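Local coordinates for protein bifunctional autolysin (Staphylococcus aureus subsp. aureus Mu50, PDB 6FXO) that probably cleaves the glycan strands of staphylococcal peptidoglycan as a family 73 N-acetylglucosaminidase, a peptidoglycan hydrolase of the lysozyme clan, at residues Q19-Q31 with R199-D213. Residues are numbered along the deposited sequence; the frame is centred on the assembly and turned at random.
Sequences QIQAGLQYKPQVQ and RWNPAHPGTHQYATD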
loop_
_atom_site.group_PDB
_atom_site.type_symbol
_atom_site.label_atom_id
_atom_site.label_comp_id
_atom_site.label_asym_id
_atom_site.label_seq_id
_atom_site.Cartn_x
_atom_site.Cartn_y
_atom_site.Cartn_z
ATOM N N GLN A 19 12.194 12.115 18.293
ATOM C CA GLN A 19 13.609 12.257 18.476
ATOM C C GLN A 19 14.215 10.900 18.170
ATOM O O GLN A 19 15.327 10.845 17.651
ATOM C CB GLN A 19 13.922 12.723 19.933
ATOM C CG GLN A 19 15.258 13.474 20.222
ATOM C CD GLN A 19 15.338 14.974 19.904
ATOM O OE1 GLN A 19 15.957 15.381 18.919
ATOM N NE2 GLN A 19 14.685 15.823 20.711
ATOM N N ILE A 20 13.465 9.785 18.468
ATOM C CA ILE A 20 14.047 8.481 18.159
ATOM C C ILE A 20 14.296 8.338 16.645
ATOM O O ILE A 20 15.281 7.712 16.243
ATOM C CB ILE A 20 13.139 7.335 18.693
ATOM C CG1 ILE A 20 13.046 7.387 20.226
ATOM C CG2 ILE A 20 13.665 5.979 18.232
ATOM C CD1 ILE A 20 11.957 6.493 20.813
ATOM N N GLN A 21 13.404 8.922 15.809
ATOM C CA GLN A 21 13.598 8.838 14.353
ATOM C C GLN A 21 14.822 9.553 13.881
ATOM O O GLN A 21 15.490 9.157 12.928
ATOM C CB GLN A 21 12.381 9.428 13.607
ATOM C CG GLN A 21 11.863 8.642 12.395
ATOM C CD GLN A 21 11.205 7.352 12.820
ATOM O OE1 GLN A 21 11.405 6.291 12.239
ATOM N NE2 GLN A 21 10.514 7.449 13.953
ATOM N N ALA A 22 15.082 10.654 14.536
ATOM C CA ALA A 22 16.238 11.477 14.239
ATOM C C ALA A 22 17.566 10.737 14.519
ATOM O O ALA A 22 18.544 11.053 13.831
ATOM C CB ALA A 22 16.177 12.775 15.034
ATOM N N GLY A 23 17.614 9.759 15.510
ATOM C CA GLY A 23 18.860 9.065 15.764
ATOM C C GLY A 23 19.124 7.881 14.859
ATOM O O GLY A 23 20.165 7.241 14.988
ATOM N N LEU A 24 18.193 7.579 13.929
ATOM C CA LEU A 24 18.426 6.437 13.055
ATOM C C LEU A 24 19.592 6.601 12.112
ATOM O O LEU A 24 19.803 7.687 11.571
ATOM C CB LEU A 24 17.165 6.080 12.265
ATOM C CG LEU A 24 15.869 6.115 13.059
ATOM C CD1 LEU A 24 14.732 5.657 12.182
ATOM C CD2 LEU A 24 15.974 5.237 14.292
ATOM N N GLN A 25 20.353 5.516 11.899
ATOM C CA GLN A 25 21.483 5.640 10.992
ATOM C C GLN A 25 20.998 5.944 9.590
ATOM O O GLN A 25 21.701 6.584 8.814
ATOM C CB GLN A 25 22.383 4.398 11.001
ATOM C CG GLN A 25 21.680 3.099 11.322
ATOM C CD GLN A 25 22.605 1.945 11.072
ATOM O OE1 GLN A 25 23.347 1.504 11.954
ATOM N NE2 GLN A 25 22.590 1.442 9.845
ATOM N N TYR A 26 19.798 5.445 9.262
ATOM C CA TYR A 26 19.206 5.667 7.957
ATOM C C TYR A 26 18.335 6.871 8.190
ATOM O O TYR A 26 17.141 6.787 8.439
ATOM C CB TYR A 26 18.471 4.430 7.446
ATOM C CG TYR A 26 19.402 3.654 6.546
ATOM C CD1 TYR A 26 19.189 3.597 5.177
ATOM C CD2 TYR A 26 20.536 3.038 7.053
ATOM C CE1 TYR A 26 20.082 2.946 4.336
ATOM C CE2 TYR A 26 21.437 2.386 6.223
ATOM C CZ TYR A 26 21.207 2.342 4.862
ATOM O OH TYR A 26 22.098 1.697 4.040
ATOM N N LYS A 27 18.995 7.997 8.091
ATOM C CA LYS A 27 18.435 9.347 8.273
ATOM C C LYS A 27 17.324 9.736 7.332
ATOM O O LYS A 27 17.342 9.507 6.111
ATOM C CB LYS A 27 19.573 10.401 8.117
ATOM C CG LYS A 27 20.986 9.997 8.585
ATOM C CD LYS A 27 21.833 9.107 7.598
ATOM C CE LYS A 27 22.677 9.740 6.499
ATOM N NZ LYS A 27 23.529 8.719 5.759
ATOM N N PRO A 28 16.298 10.294 7.966
ATOM C CA PRO A 28 15.095 10.753 7.219
ATOM C C PRO A 28 15.258 11.881 6.178
ATOM O O PRO A 28 15.997 12.829 6.453
ATOM C CB PRO A 28 14.153 11.233 8.327
ATOM C CG PRO A 28 14.725 10.658 9.626
ATOM C CD PRO A 28 16.191 10.599 9.403
ATOM N N GLN A 29 14.513 11.829 5.030
ATOM C CA GLN A 29 14.553 12.829 3.984
ATOM C C GLN A 29 13.294 13.693 3.854
ATOM O O GLN A 29 12.206 13.303 4.291
ATOM C CB GLN A 29 14.936 12.163 2.630
ATOM C CG GLN A 29 16.164 11.213 2.621
ATOM C CD GLN A 29 17.469 11.844 3.084
ATOM O OE1 GLN A 29 18.340 12.237 2.312
ATOM N NE2 GLN A 29 17.524 12.000 4.397
ATOM N N VAL A 30 13.460 14.894 3.279
ATOM C CA VAL A 30 12.359 15.813 3.086
ATOM C C VAL A 30 12.507 16.472 1.726
ATOM O O VAL A 30 13.449 17.214 1.472
ATOM C CB VAL A 30 12.211 16.840 4.245
ATOM C CG1 VAL A 30 13.467 17.687 4.406
ATOM C CG2 VAL A 30 10.983 17.717 4.027
ATOM N N GLN A 31 11.563 16.143 0.841
ATOM C CA GLN A 31 11.458 16.626 -0.527
ATOM C C GLN A 31 10.827 17.990 -0.451
ATOM O O GLN A 31 9.630 18.091 -0.725
ATOM C CB GLN A 31 10.492 15.744 -1.337
ATOM C CG GLN A 31 11.057 14.551 -2.067
ATOM C CD GLN A 31 10.095 14.048 -3.126
ATOM O OE1 GLN A 31 10.253 14.333 -4.317
ATOM N NE2 GLN A 31 9.047 13.313 -2.728
ATOM N N ARG A 199 5.832 2.929 8.000
ATOM C CA ARG A 199 6.761 4.018 8.034
ATOM C C ARG A 199 7.506 4.209 9.337
ATOM O O ARG A 199 8.734 4.259 9.292
ATOM C CB ARG A 199 6.103 5.383 7.653
ATOM C CG ARG A 199 7.091 6.630 7.690
ATOM C CD ARG A 199 8.315 6.459 6.716
ATOM N NE ARG A 199 9.277 7.542 6.825
ATOM C CZ ARG A 199 10.063 7.776 7.858
ATOM N NH1 ARG A 199 10.023 6.969 8.926
ATOM N NH2 ARG A 199 10.876 8.820 7.847
ATOM N N TRP A 200 6.748 4.359 10.460
ATOM C CA TRP A 200 7.244 4.553 11.808
ATOM C C TRP A 200 7.382 3.307 12.703
ATOM O O TRP A 200 8.080 3.365 13.717
ATOM C CB TRP A 200 6.335 5.607 12.433
ATOM C CG TRP A 200 6.035 6.707 11.452
ATOM C CD1 TRP A 200 4.896 6.881 10.732
ATOM C CD2 TRP A 200 6.933 7.741 11.039
ATOM N NE1 TRP A 200 5.032 7.967 9.889
ATOM C CE2 TRP A 200 6.266 8.513 10.063
ATOM C CE3 TRP A 200 8.234 8.090 11.400
ATOM C CZ2 TRP A 200 6.860 9.612 9.442
ATOM C CZ3 TRP A 200 8.822 9.182 10.784
ATOM C CH2 TRP A 200 8.137 9.929 9.820
ATOM N N ASN A 201 6.718 2.189 12.331
ATOM C CA ASN A 201 6.780 0.965 13.107
ATOM C C ASN A 201 6.561 1.208 14.599
ATOM O O ASN A 201 7.503 0.981 15.331
ATOM C CB ASN A 201 8.142 0.306 12.941
ATOM C CG ASN A 201 8.152 -1.154 13.295
ATOM O OD1 ASN A 201 7.763 -1.540 14.403
ATOM N ND2 ASN A 201 8.666 -2.023 12.452
ATOM N N PRO A 202 5.375 1.624 15.090
ATOM C CA PRO A 202 5.312 1.807 16.540
ATOM C C PRO A 202 5.705 0.545 17.423
ATOM O O PRO A 202 6.203 0.822 18.510
ATOM C CB PRO A 202 3.885 2.325 16.765
ATOM C CG PRO A 202 3.521 3.019 15.417
ATOM C CD PRO A 202 4.209 2.201 14.377
ATOM N N ALA A 203 5.495 -0.776 17.073
ATOM C CA ALA A 203 5.922 -1.810 18.018
ATOM C C ALA A 203 7.456 -1.792 18.224
ATOM O O ALA A 203 7.927 -2.032 19.337
ATOM C CB ALA A 203 5.475 -3.184 17.536
ATOM N N HIS A 204 8.226 -1.522 17.142
ATOM C CA HIS A 204 9.674 -1.462 17.191
ATOM C C HIS A 204 10.142 -0.206 16.448
ATOM O O HIS A 204 10.602 -0.323 15.301
ATOM C CB HIS A 204 10.334 -2.747 16.660
ATOM C CG HIS A 204 9.648 -3.985 17.137
ATOM N ND1 HIS A 204 9.889 -4.526 18.382
ATOM C CD2 HIS A 204 8.624 -4.683 16.599
ATOM C CE1 HIS A 204 9.026 -5.513 18.592
ATOM N NE2 HIS A 204 8.251 -5.622 17.529
ATOM N N PRO A 205 10.047 0.985 17.056
ATOM C CA PRO A 205 10.503 2.170 16.311
ATOM C C PRO A 205 11.941 2.104 15.841
ATOM O O PRO A 205 12.837 1.628 16.533
ATOM C CB PRO A 205 10.409 3.302 17.331
ATOM C CG PRO A 205 9.262 2.906 18.230
ATOM C CD PRO A 205 9.377 1.366 18.342
ATOM N N GLY A 206 12.134 2.602 14.630
ATOM C CA GLY A 206 13.435 2.630 14.014
ATOM C C GLY A 206 13.719 1.278 13.397
ATOM O O GLY A 206 14.778 1.098 12.809
ATOM N N THR A 207 12.745 0.336 13.490
ATOM C CA THR A 207 12.921 -0.990 12.944
ATOM C C THR A 207 11.980 -1.298 11.812
ATOM O O THR A 207 10.844 -0.855 11.782
ATOM C CB THR A 207 12.824 -2.024 14.074
ATOM O OG1 THR A 207 13.780 -1.684 15.084
ATOM C CG2 THR A 207 13.075 -3.440 13.588
ATOM N N HIS A 208 12.507 -2.035 10.859
ATOM C CA HIS A 208 11.839 -2.477 9.652
ATOM C C HIS A 208 11.022 -1.426 8.891
ATOM O O HIS A 208 9.999 -1.747 8.273
ATOM C CB HIS A 208 11.010 -3.745 9.913
ATOM C CG HIS A 208 10.991 -4.631 8.717
ATOM N ND1 HIS A 208 9.838 -4.848 7.990
ATOM C CD2 HIS A 208 12.008 -5.202 8.019
ATOM C CE1 HIS A 208 10.156 -5.518 6.884
ATOM N NE2 HIS A 208 11.463 -5.744 6.880
ATOM N N GLN A 209 11.456 -0.167 8.948
ATOM C CA GLN A 209 10.726 0.872 8.246
ATOM C C GLN A 209 10.852 0.907 6.725
ATOM O O GLN A 209 11.917 0.693 6.162
ATOM C CB GLN A 209 11.003 2.233 8.870
ATOM C CG GLN A 209 10.884 2.172 10.379
ATOM C CD GLN A 209 11.147 3.528 10.983
ATOM O OE1 GLN A 209 11.952 4.328 10.487
ATOM N NE2 GLN A 209 10.510 3.806 12.062
ATOM N N TYR A 210 9.738 1.212 6.075
ATOM C CA TYR A 210 9.696 1.289 4.634
ATOM C C TYR A 210 10.479 2.368 3.865
ATOM O O TYR A 210 10.839 2.061 2.760
ATOM C CB TYR A 210 8.233 1.332 4.175
ATOM C CG TYR A 210 7.977 0.664 2.845
ATOM C CD1 TYR A 210 8.109 1.366 1.653
ATOM C CD2 TYR A 210 7.559 -0.655 2.775
ATOM C CE1 TYR A 210 7.830 0.773 0.440
ATOM C CE2 TYR A 210 7.282 -1.261 1.553
ATOM C CZ TYR A 210 7.424 -0.540 0.387
ATOM O OH TYR A 210 7.164 -1.103 -0.842
ATOM N N ALA A 211 10.748 3.593 4.403
ATOM C CA ALA A 211 11.486 4.570 3.621
ATOM C C ALA A 211 11.901 5.725 4.493
ATOM O O ALA A 211 11.349 5.910 5.576
ATOM C CB ALA A 211 10.630 5.081 2.470
ATOM N N THR A 212 12.870 6.505 4.018
ATOM C CA THR A 212 13.338 7.635 4.781
ATOM C C THR A 212 12.440 8.848 4.755
ATOM O O THR A 212 12.415 9.606 5.717
ATOM C CB THR A 212 14.817 7.945 4.450
ATOM O OG1 THR A 212 15.029 7.956 3.027
ATOM C CG2 THR A 212 15.761 6.944 5.100
ATOM N N ASP A 213 11.694 9.032 3.663
ATOM C CA ASP A 213 10.793 10.181 3.547
ATOM C C ASP A 213 9.752 10.189 4.663
ATOM O O ASP A 213 9.016 9.232 4.836
ATOM C CB ASP A 213 10.010 10.020 2.256
ATOM C CG ASP A 213 9.518 11.294 1.638
ATOM O OD1 ASP A 213 8.965 12.142 2.385
ATOM O OD2 ASP A 213 9.580 11.401 0.399
HETATM O O HOH W 1 8.974 15.037 2.218
#
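Gln21 and Gln209 approach from opposite directions and meet amide to amide, their planes nearly coplanar. Gln209 NE2 donates to Gln21 OE1 across 2.6 Å, in the carbonyl plane and on a lone pair, although the N-H is bent to 141°. Gln21 OE1 also lies 2.7 Å from Gln209 OE1, another acceptor, straining the pairing as modelled. Gln209 NE2 has a weak second bond to Trp200 O. Gln21 reaches this place by a turn about its CB-CG bond (chi2 70°), which also sets its amide at the edge of the Trp200 indole, perpendicular to the ring, with CD 3.4 Å from Trp200 CE3. Beside this pair, Leu24 CD2 rests on Gly206 CA (3.6 Å), in the type II turn from His204 to Thr207; the positive phi of Gly206 suits that turn. Ile20 CG2 lies more loosely against Pro205 CB.

Further along, the two segments meet through the backbone: Gln29 N donates to Thr212 O at 3.1 Å, from well above the carbonyl plane. Thr212 leans its CG2 on the carbonyls of Tyr26 and Lys27, while Gln29 and Thr212 run side by side, CG next to OG1. A water links Gln31 N to Asp213 OD1, an oxygen that also caps Asp215 N.

Behind the Gln29-Thr212 bond stands Arg199. Its NE donates to Asp213 O (2.6 Å, 164°), and NH2 adds a weak bond to Thr212 O, holding the loop that receives Gln29 N. One guanidinium face lies against Trp200 CH2, and Gln21 OE1 is near its edge.

The contact joins the end of helix 14-22 and the loop after it to the loop connecting helix 195-200 with helix 216-231, a loop of the glucosaminidase family region; Gln21 and Trp200 also touch helix 42-49, and Arg199 packs on Trp216 of helix 216-231.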